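Local coordinates for protein purine nucleoside phosphorylase (Grouper iridovirus, PDB 3KHS) that probably catalyses the phosphorolysis of purine nucleosides to a free base and ribose 1-phosphate, as a trimeric member of the PNP/MTAP phosphorylase family, at residues Val45-Ile50 / Val76-Arg81; Thr2-Ala7 / Val99-Gly104; Thr166-Ala171 / Thr184-Tyr189; Ala175-Met180 / Val272-Glu277. One frame throughout, in Å; residues are numbered along the deposited sequence.

Contact 1 (Val45-Ile50 / Val76-Arg81); sequences VAYSDI and VCMKGR. With PO4 (phosphate ion), chain G.
At the edge of the mixed sheet, one residue before an arginine that binds phosphate, Tyr-47 reaches across to the turn that follows strand 73-79 and bonds to Gly-80. Strands 42-46 and 73-79 do not pair with each other; each pairs antiparallel with strand 64-70, so the tyrosine, in the short 3-10 turn just after the first of them, has to span the gap with its whole ring. The CA atoms of Tyr-47 and Met-78 are 9.1 Å apart, and the side chain fills that distance. Its CG stands anti to the carbonyl carbon (chi1 -74°), which sends the ring toward the second segment and puts the phenol at its end. There OH donates to Gly-80 O at 2.7 Å. The carbonyl oxygen sits at the ring edge, 3.4 Å from Tyr-47 CE2, while the donor lies 18° off the plane of the accepting carbonyl. Met-78 crosses the tyrosine at about a right angle, its CB 3.2 Å from Tyr-47 OH, and the methyl CE packs obliquely near the ring at 4.3 Å from CZ of Tyr-47. Phe-53 meets the ring as well. Gly-80 has a positive phi, a backbone shape that suits glycine.

Directly after this glycine, Arg-81 turns the other way and donates from NH1 to O2 of the phosphate ion at 3.0 Å (N-H...O angle 146°), while its NE pairs with Glu-221. Ser-30, His-83, Ala-113 and Ser-217 hold the same ion, a pocket consistent with the phosphate-binding site of trimeric purine nucleoside phosphorylases.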
loop_
_atom_site.group_PDB
_atom_site.type_symbol
_atom_site.label_atom_id
_atom_site.label_comp_id
_atom_site.label_asym_id
_atom_site.label_seq_id
_atom_site.Cartn_x
_atom_site.Cartn_y
_atom_site.Cartn_z
ATOM N N VAL B 45 28.457 18.042 -9.862
ATOM C CA VAL B 45 28.362 18.081 -8.417
ATOM C C VAL B 45 27.875 16.740 -7.889
ATOM O O VAL B 45 26.742 16.347 -8.148
ATOM C CB VAL B 45 27.408 19.199 -7.971
ATOM C CG1 VAL B 45 27.528 19.418 -6.488
ATOM C CG2 VAL B 45 27.716 20.486 -8.733
ATOM N N ALA B 46 28.733 16.041 -7.148
ATOM C CA ALA B 46 28.379 14.745 -6.578
ATOM C C ALA B 46 27.189 14.922 -5.657
ATOM O O ALA B 46 27.086 15.958 -4.971
ATOM C CB ALA B 46 29.532 14.209 -5.799
ATOM N N TYR B 47 26.295 13.931 -5.630
ATOM C CA TYR B 47 25.125 14.016 -4.746
ATOM C C TYR B 47 25.574 14.173 -3.279
ATOM O O TYR B 47 24.957 14.884 -2.487
ATOM C CB TYR B 47 24.241 12.762 -4.858
ATOM C CG TYR B 47 23.415 12.669 -6.118
ATOM C CD1 TYR B 47 23.291 13.762 -6.980
ATOM C CD2 TYR B 47 22.773 11.474 -6.468
ATOM C CE1 TYR B 47 22.563 13.674 -8.157
ATOM C CE2 TYR B 47 22.037 11.369 -7.642
ATOM C CZ TYR B 47 21.936 12.481 -8.492
ATOM O OH TYR B 47 21.216 12.406 -9.674
ATOM N N SER B 48 26.666 13.502 -2.943
ATOM C CA SER B 48 27.197 13.510 -1.596
ATOM C C SER B 48 27.565 14.891 -1.054
ATOM O O SER B 48 27.588 15.102 0.160
ATOM C CB SER B 48 28.409 12.592 -1.543
ATOM O OG SER B 48 29.394 13.014 -2.462
ATOM N N ASP B 49 27.853 15.829 -1.949
ATOM C CA ASP B 49 28.221 17.178 -1.532
ATOM C C ASP B 49 27.020 18.103 -1.545
ATOM O O ASP B 49 27.100 19.235 -1.072
ATOM C CB ASP B 49 29.291 17.787 -2.456
ATOM C CG ASP B 49 30.593 17.002 -2.466
ATOM O OD1 ASP B 49 31.027 16.521 -1.399
ATOM O OD2 ASP B 49 31.204 16.880 -3.550
ATOM N N ILE B 50 25.910 17.636 -2.102
ATOM C CA ILE B 50 24.735 18.479 -2.155
ATOM C C ILE B 50 23.919 18.433 -0.873
ATOM O O ILE B 50 23.542 17.372 -0.384
ATOM C CB ILE B 50 23.818 18.105 -3.337
ATOM C CG1 ILE B 50 24.596 18.168 -4.640
ATOM C CG2 ILE B 50 22.630 19.034 -3.387
ATOM C CD1 ILE B 50 23.744 17.821 -5.837
ATOM N N VAL B 76 20.044 20.390 -16.508
ATOM C CA VAL B 76 20.555 19.835 -15.261
ATOM C C VAL B 76 20.212 18.352 -15.438
ATOM O O VAL B 76 19.076 18.010 -15.763
ATOM C CB VAL B 76 19.861 20.413 -13.984
ATOM C CG1 VAL B 76 18.393 20.298 -14.079
ATOM C CG2 VAL B 76 20.343 19.649 -12.762
ATOM N N CYS B 77 21.201 17.482 -15.262
ATOM C CA CYS B 77 20.995 16.055 -15.438
ATOM C C CYS B 77 21.338 15.241 -14.203
ATOM O O CYS B 77 22.436 15.358 -13.663
ATOM C CB CYS B 77 21.837 15.548 -16.601
ATOM S SG CYS B 77 21.876 13.716 -16.817
ATOM N N MET B 78 20.383 14.423 -13.763
ATOM C CA MET B 78 20.555 13.538 -12.621
ATOM C C MET B 78 21.148 12.230 -13.126
ATOM O O MET B 78 20.528 11.540 -13.929
ATOM C CB MET B 78 19.198 13.241 -11.961
ATOM C CG MET B 78 18.711 14.292 -10.904
ATOM S SD MET B 78 17.145 13.901 -10.103
ATOM C CE MET B 78 17.617 12.730 -8.850
ATOM N N LYS B 79 22.361 11.905 -12.690
ATOM C CA LYS B 79 22.987 10.642 -13.057
ATOM C C LYS B 79 22.732 9.721 -11.864
ATOM O O LYS B 79 23.578 9.578 -10.990
ATOM C CB LYS B 79 24.492 10.818 -13.299
ATOM C CG LYS B 79 24.826 11.319 -14.705
ATOM C CD LYS B 79 26.304 11.276 -15.009
ATOM C CE LYS B 79 26.784 9.868 -15.323
ATOM N NZ LYS B 79 28.138 9.883 -15.996
ATOM N N GLY B 80 21.541 9.126 -11.827
ATOM C CA GLY B 80 21.177 8.245 -10.738
ATOM C C GLY B 80 19.988 8.879 -10.058
ATOM O O GLY B 80 19.913 10.101 -9.979
ATOM N N ARG B 81 19.046 8.068 -9.581
ATOM C CA ARG B 81 17.871 8.606 -8.910
ATOM C C ARG B 81 17.673 7.882 -7.575
ATOM O O ARG B 81 18.501 7.084 -7.194
ATOM C CB ARG B 81 16.638 8.449 -9.797
ATOM C CG ARG B 81 16.362 6.998 -10.280
ATOM C CD ARG B 81 14.864 6.710 -10.288
ATOM N NE ARG B 81 14.171 7.591 -11.227
ATOM C CZ ARG B 81 14.199 7.444 -12.545
ATOM N NH1 ARG B 81 14.887 6.432 -13.103
ATOM N NH2 ARG B 81 13.549 8.315 -13.308
HETATM P P PO4 G . 15.090 2.663 -12.756
HETATM O O1 PO4 G . 15.579 2.899 -14.141
HETATM O O2 PO4 G . 15.534 3.784 -11.868
HETATM O O3 PO4 G . 13.599 2.605 -12.745
HETATM O O4 PO4 G . 15.642 1.375 -12.257
#

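Contact 2 (Thr2-Ala7 / Val99-Gly104); sequences TDYDLA and VFKALG
The closeness of two backbones sets this contact apart: CA of Ala-7 lies only 4.7 Å from CA of Val-99, where the N-terminal helix 3-15 packs against helix 95-102. Such a helix-helix approach is possible because the residues at the interface are small. The methyl of Ala-7 points toward the other helix and rests 3.9 Å from Val-99 N, so that it touches main chain and not merely side chain. Val-99 answers with one branch: CG2, anti to its own carbonyl carbon and beside its backbone N, sits 4.2 Å from Ala-7 CB. One turn further on, the methyl of Ala-102 comes up to the carbonyl of Ala-7, with CB 3.8 Å from the oxygen.

Larger groups meet at the side of this small-residue seam. The ring of Tyr-4 leaves its helix with CG anti to the backbone N (chi1 -162°), a setting that carries the phenol to Lys-101, and the two side chains cross at about a right angle. The lysine lays its aliphatic part obliquely against the phenol end; the very close approach of CD to the phenol is doubtful in its detail.

The chain turns out of helix 95-102 in a Schellman motif at Gly-104, whose N bonds back to Lys-101 O. Helix 3-15 begins with a capping box, made by two weak bonds, Asp-5 N to Thr-2 OG1 and Thr-2 N to Asp-5 OD2. In addition, the Thr-2 hydroxyl OG1 donates to Asp-5 OD2 at 3.0 Å, meeting it from above the carboxylate plane.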
loop_
_atom_site.group_PDB
_atom_site.type_symbol
_atom_site.label_atom_id
_atom_site.label_comp_id
_atom_site.label_asym_id
_atom_site.label_seq_id
_atom_site.Cartn_x
_atom_site.Cartn_y
_atom_site.Cartn_z
ATOM N N THR B 2 9.788 23.574 5.547
ATOM C CA THR B 2 9.163 22.536 4.729
ATOM C C THR B 2 10.093 22.034 3.628
ATOM O O THR B 2 11.094 22.677 3.319
ATOM C CB THR B 2 7.855 23.060 4.081
ATOM O OG1 THR B 2 8.134 24.163 3.205
ATOM C CG2 THR B 2 6.889 23.510 5.161
ATOM N N ASP B 3 9.763 20.888 3.036
ATOM C CA ASP B 3 10.604 20.335 1.986
ATOM C C ASP B 3 10.823 21.343 0.878
ATOM O O ASP B 3 11.930 21.480 0.373
ATOM C CB ASP B 3 10.006 19.040 1.431
ATOM C CG ASP B 3 9.925 17.952 2.489
ATOM O OD1 ASP B 3 10.896 17.826 3.288
ATOM O OD2 ASP B 3 8.899 17.228 2.521
ATOM N N TYR B 4 9.777 22.064 0.503
ATOM C CA TYR B 4 9.945 23.047 -0.549
ATOM C C TYR B 4 10.940 24.122 -0.087
ATOM O O TYR B 4 11.756 24.588 -0.887
ATOM C CB TYR B 4 8.587 23.633 -0.964
ATOM C CG TYR B 4 8.621 24.333 -2.312
ATOM C CD1 TYR B 4 9.301 23.772 -3.404
ATOM C CD2 TYR B 4 7.990 25.577 -2.494
ATOM C CE1 TYR B 4 9.360 24.435 -4.640
ATOM C CE2 TYR B 4 8.035 26.252 -3.732
ATOM C CZ TYR B 4 8.723 25.679 -4.794
ATOM O OH TYR B 4 8.775 26.353 -5.994
ATOM N N ASP B 5 10.905 24.494 1.198
ATOM C CA ASP B 5 11.858 25.477 1.714
ATOM C C ASP B 5 13.281 24.919 1.638
ATOM O O ASP B 5 14.218 25.641 1.290
ATOM C CB ASP B 5 11.547 25.876 3.159
ATOM C CG ASP B 5 10.420 26.873 3.258
ATOM O OD1 ASP B 5 10.432 27.876 2.507
ATOM O OD2 ASP B 5 9.523 26.658 4.099
ATOM N N LEU B 6 13.447 23.639 1.954
ATOM C CA LEU B 6 14.765 23.022 1.890
ATOM C C LEU B 6 15.221 22.884 0.434
ATOM O O LEU B 6 16.423 22.982 0.126
ATOM C CB LEU B 6 14.732 21.668 2.607
ATOM C CG LEU B 6 14.420 21.838 4.102
ATOM C CD1 LEU B 6 14.181 20.505 4.767
ATOM C CD2 LEU B 6 15.592 22.556 4.775
ATOM N N ALA B 7 14.264 22.667 -0.464
ATOM C CA ALA B 7 14.573 22.539 -1.892
ATOM C C ALA B 7 15.108 23.872 -2.394
ATOM O O ALA B 7 16.088 23.911 -3.135
ATOM C CB ALA B 7 13.338 22.160 -2.688
ATOM N N VAL B 99 13.755 20.189 -6.045
ATOM C CA VAL B 99 14.952 20.988 -6.294
ATOM C C VAL B 99 14.934 21.470 -7.765
ATOM O O VAL B 99 15.161 22.647 -8.043
ATOM C CB VAL B 99 16.220 20.156 -5.990
ATOM C CG1 VAL B 99 17.455 20.870 -6.438
ATOM C CG2 VAL B 99 16.297 19.857 -4.484
ATOM N N PHE B 100 14.665 20.558 -8.699
ATOM C CA PHE B 100 14.574 20.921 -10.109
ATOM C C PHE B 100 13.666 22.132 -10.256
ATOM O O PHE B 100 14.020 23.088 -10.917
ATOM C CB PHE B 100 13.981 19.777 -10.937
ATOM C CG PHE B 100 15.011 18.830 -11.515
ATOM C CD1 PHE B 100 16.247 18.675 -10.919
ATOM C CD2 PHE B 100 14.705 18.054 -12.610
ATOM C CE1 PHE B 100 17.145 17.771 -11.396
ATOM C CE2 PHE B 100 15.609 17.128 -13.109
ATOM C CZ PHE B 100 16.823 16.984 -12.506
ATOM N N LYS B 101 12.491 22.087 -9.641
ATOM C CA LYS B 101 11.557 23.197 -9.732
ATOM C C LYS B 101 12.172 24.490 -9.194
ATOM O O LYS B 101 12.113 25.535 -9.843
ATOM C CB LYS B 101 10.282 22.903 -8.945
ATOM C CG LYS B 101 9.244 24.025 -8.981
ATOM C CD LYS B 101 8.395 24.009 -7.729
ATOM C CE LYS B 101 7.029 24.660 -7.940
ATOM N NZ LYS B 101 7.131 25.913 -8.709
ATOM N N ALA B 102 12.756 24.400 -8.004
ATOM C CA ALA B 102 13.387 25.536 -7.354
ATOM C C ALA B 102 14.500 26.129 -8.206
ATOM O O ALA B 102 14.842 27.283 -8.045
ATOM C CB ALA B 102 13.951 25.106 -5.992
ATOM N N LEU B 103 15.073 25.317 -9.090
ATOM C CA LEU B 103 16.149 25.754 -9.979
ATOM C C LEU B 103 15.590 26.481 -11.191
ATOM O O LEU B 103 16.342 27.081 -11.951
ATOM C CB LEU B 103 16.945 24.563 -10.507
ATOM C CG LEU B 103 17.968 23.858 -9.642
ATOM C CD1 LEU B 103 18.493 22.659 -10.402
ATOM C CD2 LEU B 103 19.094 24.795 -9.312
ATOM N N GLY B 104 14.276 26.397 -11.380
ATOM C CA GLY B 104 13.654 27.039 -12.524
ATOM C C GLY B 104 13.421 26.112 -13.710
ATOM O O GLY B 104 13.097 26.586 -14.807
#

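Contact 3 (Thr166-Ala171 / Thr184-Tyr189); sequences TLRKYA and THEGVY
Helix 165-178 runs past strand 184-191 with the backbones well separated, the nearest CA atoms, those of Arg-168 and Glu-186, being 8.4 Å apart. Two long side chains close the gap. Glu-186 reaches out from the strand almost fully extended, its CG anti to the backbone N (chi1 178°), whereas Arg-168 folds back at its second and third torsions so that the flank of the guanidinium, and not its far end, faces the acid. NE of Arg-168 donates to Glu-186 OE2 at 2.7 Å with an N-H...O angle of 152°. This oxygen is met nearly along its own C-O axis and lies at the edge of the guanidinium, close to its plane. Arg-168 NH2 adds a weak second bond to the same OE2 at 3.2 Å. One carboxylate oxygen therefore takes both donors, and with the carboxylate turned 82° from the guanidinium plane the paired, two-oxygen form of salt bridge is not formed.

The bridge belongs to a beta-alpha-beta connection: strands 131-134 and 184-191 run parallel and paired, joined by a long connection that includes helix 165-178. Arg-168 and Ala-171 both lean on Val-128 of the neighbouring strand 126-129, and Arg-130 touches both partners of the ion pair.

A water donates to Glu-186 OE1 at 3.2 Å and accepts weakly from NH2 of Arg-168, joining the two groups a second time around the carboxylate. NH1 of the arginine bonds to Tyr-163 O, just before the helix, which helps to fix the rotation of the guanidinium.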
loop_
_atom_site.group_PDB
_atom_site.type_symbol
_atom_site.label_atom_id
_atom_site.label_comp_id
_atom_site.label_asym_id
_atom_site.label_seq_id
_atom_site.Cartn_x
_atom_site.Cartn_y
_atom_site.Cartn_z
ATOM N N THR B 166 2.291 16.909 -26.081
ATOM C CA THR B 166 3.234 17.477 -27.047
ATOM C C THR B 166 4.616 16.847 -26.936
ATOM O O THR B 166 5.220 16.474 -27.940
ATOM C CB THR B 166 3.391 19.026 -26.860
ATOM O OG1 THR B 166 2.127 19.662 -27.097
ATOM C CG2 THR B 166 4.461 19.607 -27.812
ATOM N N LEU B 167 5.140 16.741 -25.717
ATOM C CA LEU B 167 6.466 16.145 -25.554
ATOM C C LEU B 167 6.465 14.702 -26.061
ATOM O O LEU B 167 7.468 14.234 -26.614
ATOM C CB LEU B 167 6.904 16.205 -24.095
ATOM C CG LEU B 167 6.955 17.631 -23.551
ATOM C CD1 LEU B 167 7.118 17.569 -22.073
ATOM C CD2 LEU B 167 8.095 18.405 -24.180
ATOM N N ARG B 168 5.336 14.010 -25.894
ATOM C CA ARG B 168 5.234 12.647 -26.380
ATOM C C ARG B 168 5.362 12.646 -27.903
ATOM O O ARG B 168 6.133 11.861 -28.465
ATOM C CB ARG B 168 3.903 12.025 -25.970
ATOM C CG ARG B 168 3.912 11.545 -24.566
ATOM C CD ARG B 168 2.569 11.690 -23.949
ATOM N NE ARG B 168 1.588 10.916 -24.664
ATOM C CZ ARG B 168 0.306 10.884 -24.338
ATOM N NH1 ARG B 168 -0.141 11.591 -23.307
ATOM N NH2 ARG B 168 -0.526 10.138 -25.040
ATOM N N LYS B 169 4.616 13.528 -28.570
ATOM C CA LYS B 169 4.682 13.613 -30.030
ATOM C C LYS B 169 6.109 13.823 -30.455
ATOM O O LYS B 169 6.586 13.173 -31.370
ATOM C CB LYS B 169 3.808 14.757 -30.568
ATOM C CG LYS B 169 2.315 14.478 -30.419
ATOM C CD LYS B 169 1.474 15.599 -30.949
ATOM C CE LYS B 169 0.002 15.348 -30.680
ATOM N NZ LYS B 169 -0.757 16.648 -30.746
ATOM N N TYR B 170 6.807 14.726 -29.789
ATOM C CA TYR B 170 8.202 14.959 -30.138
ATOM C C TYR B 170 9.007 13.671 -29.993
ATOM O O TYR B 170 9.838 13.349 -30.838
ATOM C CB TYR B 170 8.818 16.036 -29.236
ATOM C CG TYR B 170 8.217 17.419 -29.372
ATOM C CD1 TYR B 170 7.664 17.847 -30.581
ATOM C CD2 TYR B 170 8.285 18.332 -28.317
ATOM C CE1 TYR B 170 7.198 19.147 -30.745
ATOM C CE2 TYR B 170 7.825 19.641 -28.468
ATOM C CZ TYR B 170 7.284 20.045 -29.687
ATOM O OH TYR B 170 6.843 21.347 -29.864
ATOM N N ALA B 171 8.760 12.931 -28.914
ATOM C CA ALA B 171 9.504 11.705 -28.690
ATOM C C ALA B 171 9.232 10.645 -29.756
ATOM O O ALA B 171 10.169 10.041 -30.272
ATOM C CB ALA B 171 9.214 11.156 -27.302
ATOM N N THR B 184 9.812 1.405 -30.864
ATOM C CA THR B 184 9.356 2.413 -29.924
ATOM C C THR B 184 7.858 2.347 -29.810
ATOM O O THR B 184 7.146 2.400 -30.801
ATOM C CB THR B 184 9.778 3.836 -30.372
ATOM O OG1 THR B 184 11.193 3.879 -30.560
ATOM C CG2 THR B 184 9.420 4.845 -29.325
ATOM N N HIS B 185 7.377 2.254 -28.583
ATOM C CA HIS B 185 5.950 2.166 -28.330
ATOM C C HIS B 185 5.510 3.324 -27.442
ATOM O O HIS B 185 6.324 4.164 -27.038
ATOM C CB HIS B 185 5.667 0.842 -27.615
ATOM C CG HIS B 185 6.427 -0.327 -28.176
ATOM N ND1 HIS B 185 5.968 -1.071 -29.242
ATOM C CD2 HIS B 185 7.612 -0.875 -27.821
ATOM C CE1 HIS B 185 6.838 -2.031 -29.515
ATOM N NE2 HIS B 185 7.844 -1.935 -28.670
ATOM N N GLU B 186 4.214 3.362 -27.160
ATOM C CA GLU B 186 3.632 4.359 -26.291
ATOM C C GLU B 186 2.659 3.586 -25.418
ATOM O O GLU B 186 1.735 2.987 -25.931
ATOM C CB GLU B 186 2.893 5.434 -27.076
ATOM C CG GLU B 186 2.244 6.448 -26.175
ATOM C CD GLU B 186 1.844 7.700 -26.904
ATOM O OE1 GLU B 186 1.334 7.575 -28.031
ATOM O OE2 GLU B 186 2.028 8.805 -26.351
ATOM N N GLY B 187 2.885 3.589 -24.104
ATOM C CA GLY B 187 2.020 2.842 -23.222
ATOM C C GLY B 187 1.951 3.274 -21.768
ATOM O O GLY B 187 2.457 4.339 -21.361
ATOM N N VAL B 188 1.315 2.414 -20.975
ATOM C CA VAL B 188 1.096 2.671 -19.566
ATOM C C VAL B 188 2.168 2.091 -18.648
ATOM O O VAL B 188 2.444 0.888 -18.704
ATOM C CB VAL B 188 -0.290 2.126 -19.163
ATOM C CG1 VAL B 188 -0.598 2.493 -17.722
ATOM C CG2 VAL B 188 -1.343 2.677 -20.092
ATOM N N TYR B 189 2.767 2.940 -17.807
ATOM C CA TYR B 189 3.824 2.484 -16.867
ATOM C C TYR B 189 3.248 2.194 -15.495
ATOM O O TYR B 189 2.615 3.046 -14.898
ATOM C CB TYR B 189 4.939 3.535 -16.712
ATOM C CG TYR B 189 6.057 3.134 -15.775
ATOM C CD1 TYR B 189 7.306 2.727 -16.261
ATOM C CD2 TYR B 189 5.890 3.233 -14.392
ATOM C CE1 TYR B 189 8.386 2.439 -15.370
ATOM C CE2 TYR B 189 6.938 2.955 -13.518
ATOM C CZ TYR B 189 8.173 2.571 -14.006
ATOM O OH TYR B 189 9.183 2.405 -13.081
HETATM O O HOH W 1 -0.563 10.124 -28.195
#

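Contact 4 (Ala175-Met180 / Val272-Glu277); sequences ARELGM and VKLVIE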
loop_
_atom_site.group_PDB
_atom_site.type_symbol
_atom_site.label_atom_id
_atom_site.label_comp_id
_atom_site.label_asym_id
_atom_site.label_seq_id
_atom_site.Cartn_x
_atom_site.Cartn_y
_atom_site.Cartn_z
ATOM N N ALA B 175 11.876 9.333 -32.603
ATOM C CA ALA B 175 12.179 7.915 -32.713
ATOM C C ALA B 175 12.103 7.536 -34.187
ATOM O O ALA B 175 13.020 6.903 -34.719
ATOM C CB ALA B 175 11.176 7.100 -31.904
ATOM N N ARG B 176 11.010 7.926 -34.839
ATOM C CA ARG B 176 10.834 7.652 -36.260
ATOM C C ARG B 176 12.055 8.194 -36.986
ATOM O O ARG B 176 12.771 7.470 -37.680
ATOM C CB ARG B 176 9.591 8.362 -36.794
ATOM C CG ARG B 176 9.505 8.416 -38.318
ATOM C CD ARG B 176 8.426 9.391 -38.778
ATOM N NE ARG B 176 8.599 10.724 -38.185
ATOM C CZ ARG B 176 9.563 11.589 -38.510
ATOM N NH1 ARG B 176 10.464 11.282 -39.441
ATOM N NH2 ARG B 176 9.638 12.765 -37.886
ATOM N N GLU B 177 12.290 9.480 -36.796
ATOM C CA GLU B 177 13.400 10.182 -37.409
ATOM C C GLU B 177 14.739 9.482 -37.213
ATOM O O GLU B 177 15.625 9.584 -38.061
ATOM C CB GLU B 177 13.437 11.575 -36.806
ATOM C CG GLU B 177 14.128 12.647 -37.589
ATOM C CD GLU B 177 13.802 14.026 -37.016
ATOM O OE1 GLU B 177 12.588 14.322 -36.816
ATOM O OE2 GLU B 177 14.759 14.799 -36.770
ATOM N N LEU B 178 14.905 8.783 -36.092
ATOM C CA LEU B 178 16.170 8.082 -35.832
ATOM C C LEU B 178 16.149 6.641 -36.322
ATOM O O LEU B 178 17.149 5.928 -36.199
ATOM C CB LEU B 178 16.523 8.109 -34.338
ATOM C CG LEU B 178 16.941 9.462 -33.741
ATOM C CD1 LEU B 178 16.505 9.506 -32.292
ATOM C CD2 LEU B 178 18.456 9.693 -33.881
ATOM N N GLY B 179 15.012 6.220 -36.877
ATOM C CA GLY B 179 14.897 4.871 -37.403
ATOM C C GLY B 179 14.554 3.811 -36.370
ATOM O O GLY B 179 14.888 2.646 -36.562
ATOM N N MET B 180 13.862 4.205 -35.301
ATOM C CA MET B 180 13.510 3.284 -34.213
ATOM C C MET B 180 12.010 3.154 -34.055
ATOM O O MET B 180 11.522 2.644 -33.046
ATOM C CB MET B 180 14.084 3.799 -32.882
ATOM C CG MET B 180 15.520 4.297 -32.960
ATOM S SD MET B 180 16.214 4.850 -31.364
ATOM C CE MET B 180 15.080 6.122 -30.970
ATOM N N VAL B 272 16.959 11.263 -26.620
ATOM C CA VAL B 272 16.844 12.385 -25.698
ATOM C C VAL B 272 17.397 13.682 -26.313
ATOM O O VAL B 272 16.790 14.746 -26.168
ATOM C CB VAL B 272 17.595 12.070 -24.334
ATOM C CG1 VAL B 272 17.596 13.293 -23.419
ATOM C CG2 VAL B 272 16.885 10.937 -23.599
ATOM N N LYS B 273 18.539 13.586 -27.000
ATOM C CA LYS B 273 19.148 14.753 -27.627
ATOM C C LYS B 273 18.247 15.331 -28.707
ATOM O O LYS B 273 17.978 16.543 -28.717
ATOM C CB LYS B 273 20.517 14.403 -28.213
ATOM C CG LYS B 273 21.518 13.993 -27.150
ATOM C CD LYS B 273 22.923 13.728 -27.700
ATOM C CE LYS B 273 23.497 14.947 -28.419
ATOM N NZ LYS B 273 24.915 14.724 -28.848
ATOM N N LEU B 274 17.751 14.471 -29.595
ATOM C CA LEU B 274 16.878 14.939 -30.668
ATOM C C LEU B 274 15.622 15.563 -30.081
ATOM O O LEU B 274 15.101 16.538 -30.618
ATOM C CB LEU B 274 16.486 13.790 -31.608
ATOM C CG LEU B 274 16.421 14.086 -33.121
ATOM C CD1 LEU B 274 15.632 12.966 -33.781
ATOM C CD2 LEU B 274 15.762 15.454 -33.421
ATOM N N VAL B 275 15.140 15.001 -28.979
ATOM C CA VAL B 275 13.928 15.501 -28.326
ATOM C C VAL B 275 14.183 16.901 -27.759
ATOM O O VAL B 275 13.325 17.784 -27.809
ATOM C CB VAL B 275 13.476 14.539 -27.177
ATOM C CG1 VAL B 275 12.430 15.193 -26.315
ATOM C CG2 VAL B 275 12.910 13.264 -27.767
ATOM N N ILE B 276 15.377 17.089 -27.221
ATOM C CA ILE B 276 15.741 18.362 -26.645
ATOM C C ILE B 276 15.853 19.388 -27.771
ATOM O O ILE B 276 15.526 20.561 -27.587
ATOM C CB ILE B 276 17.068 18.239 -25.852
ATOM C CG1 ILE B 276 16.806 17.451 -24.561
ATOM C CG2 ILE B 276 17.659 19.619 -25.571
ATOM C CD1 ILE B 276 18.036 17.219 -23.684
ATOM N N GLU B 277 16.296 18.951 -28.944
ATOM C CA GLU B 277 16.398 19.879 -30.062
ATOM C C GLU B 277 15.006 20.387 -30.440
ATOM O O GLU B 277 14.811 21.584 -30.589
ATOM C CB GLU B 277 17.052 19.216 -31.269
ATOM C CG GLU B 277 17.479 20.202 -32.338
ATOM C CD GLU B 277 18.062 19.509 -33.551
ATOM O OE1 GLU B 277 18.868 18.564 -33.369
ATOM O OE2 GLU B 277 17.719 19.916 -34.688
#
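Leu-274 meets Leu-178 and Glu-177 with its two methyls, in a patch at the surface where one helix ends against another. The leucines reach toward each other tip to tip, CD1 of Leu-274 lying 3.7 Å from Leu-178 CG and 3.9 Å from Leu-178 CD1. Glu-177 comes in at a slant from the adjoining position: its extended chain, with CG anti to the backbone N (chi1 -158°), passes along CD1 with its carbons at about 4 Å, while OE2 rests against both methyls, 3.6 Å from Leu-274 CD2. The other oxygen, OE1, is in a long salt bridge with Arg-176 NH2 at 3.5 Å, with a weak, long pairing to Lys-278, while Ser-173 takes a hydrogen bond from the same NH2.

Behind the contact, the chain leaves helix 165-178 through a Schellman motif at Gly-179, where Gly-179 N bonds back to Arg-176 O and Met-180 N to Ala-175 O. After this turn Met-180 packs on Leu-271 of helix 257-279. That helix lies between helix 165-178, where Leu-274 and Val-275 touch Ala-174, and strand 24-28, where Ile-276 rests on Leu-24 and Ile-26.

In the fold
Contacts 1 and 2 are partly buried and adjoin: Met-78 and Val-76 of strand 73-79 pack on Phe-100, so helix 95-102 lies between the sheet and the N-terminal helix. Contacts 3 and 4 are surface contacts that share helix 165-178, and Ala-171 meets Val-275 where they touch. Contacts 1 and 3 reach the same mixed sheet on opposite sides of the chain's centre, about 26 Å apart between centres. The chemistry follows the place: a neutral tyrosine-carbonyl bond, one residue before a phosphate-binding arginine, in contact 1, close alanine packing in contact 2, an ion pair bridged by one water in contact 3, and leucines flanked by an acid in contact 4.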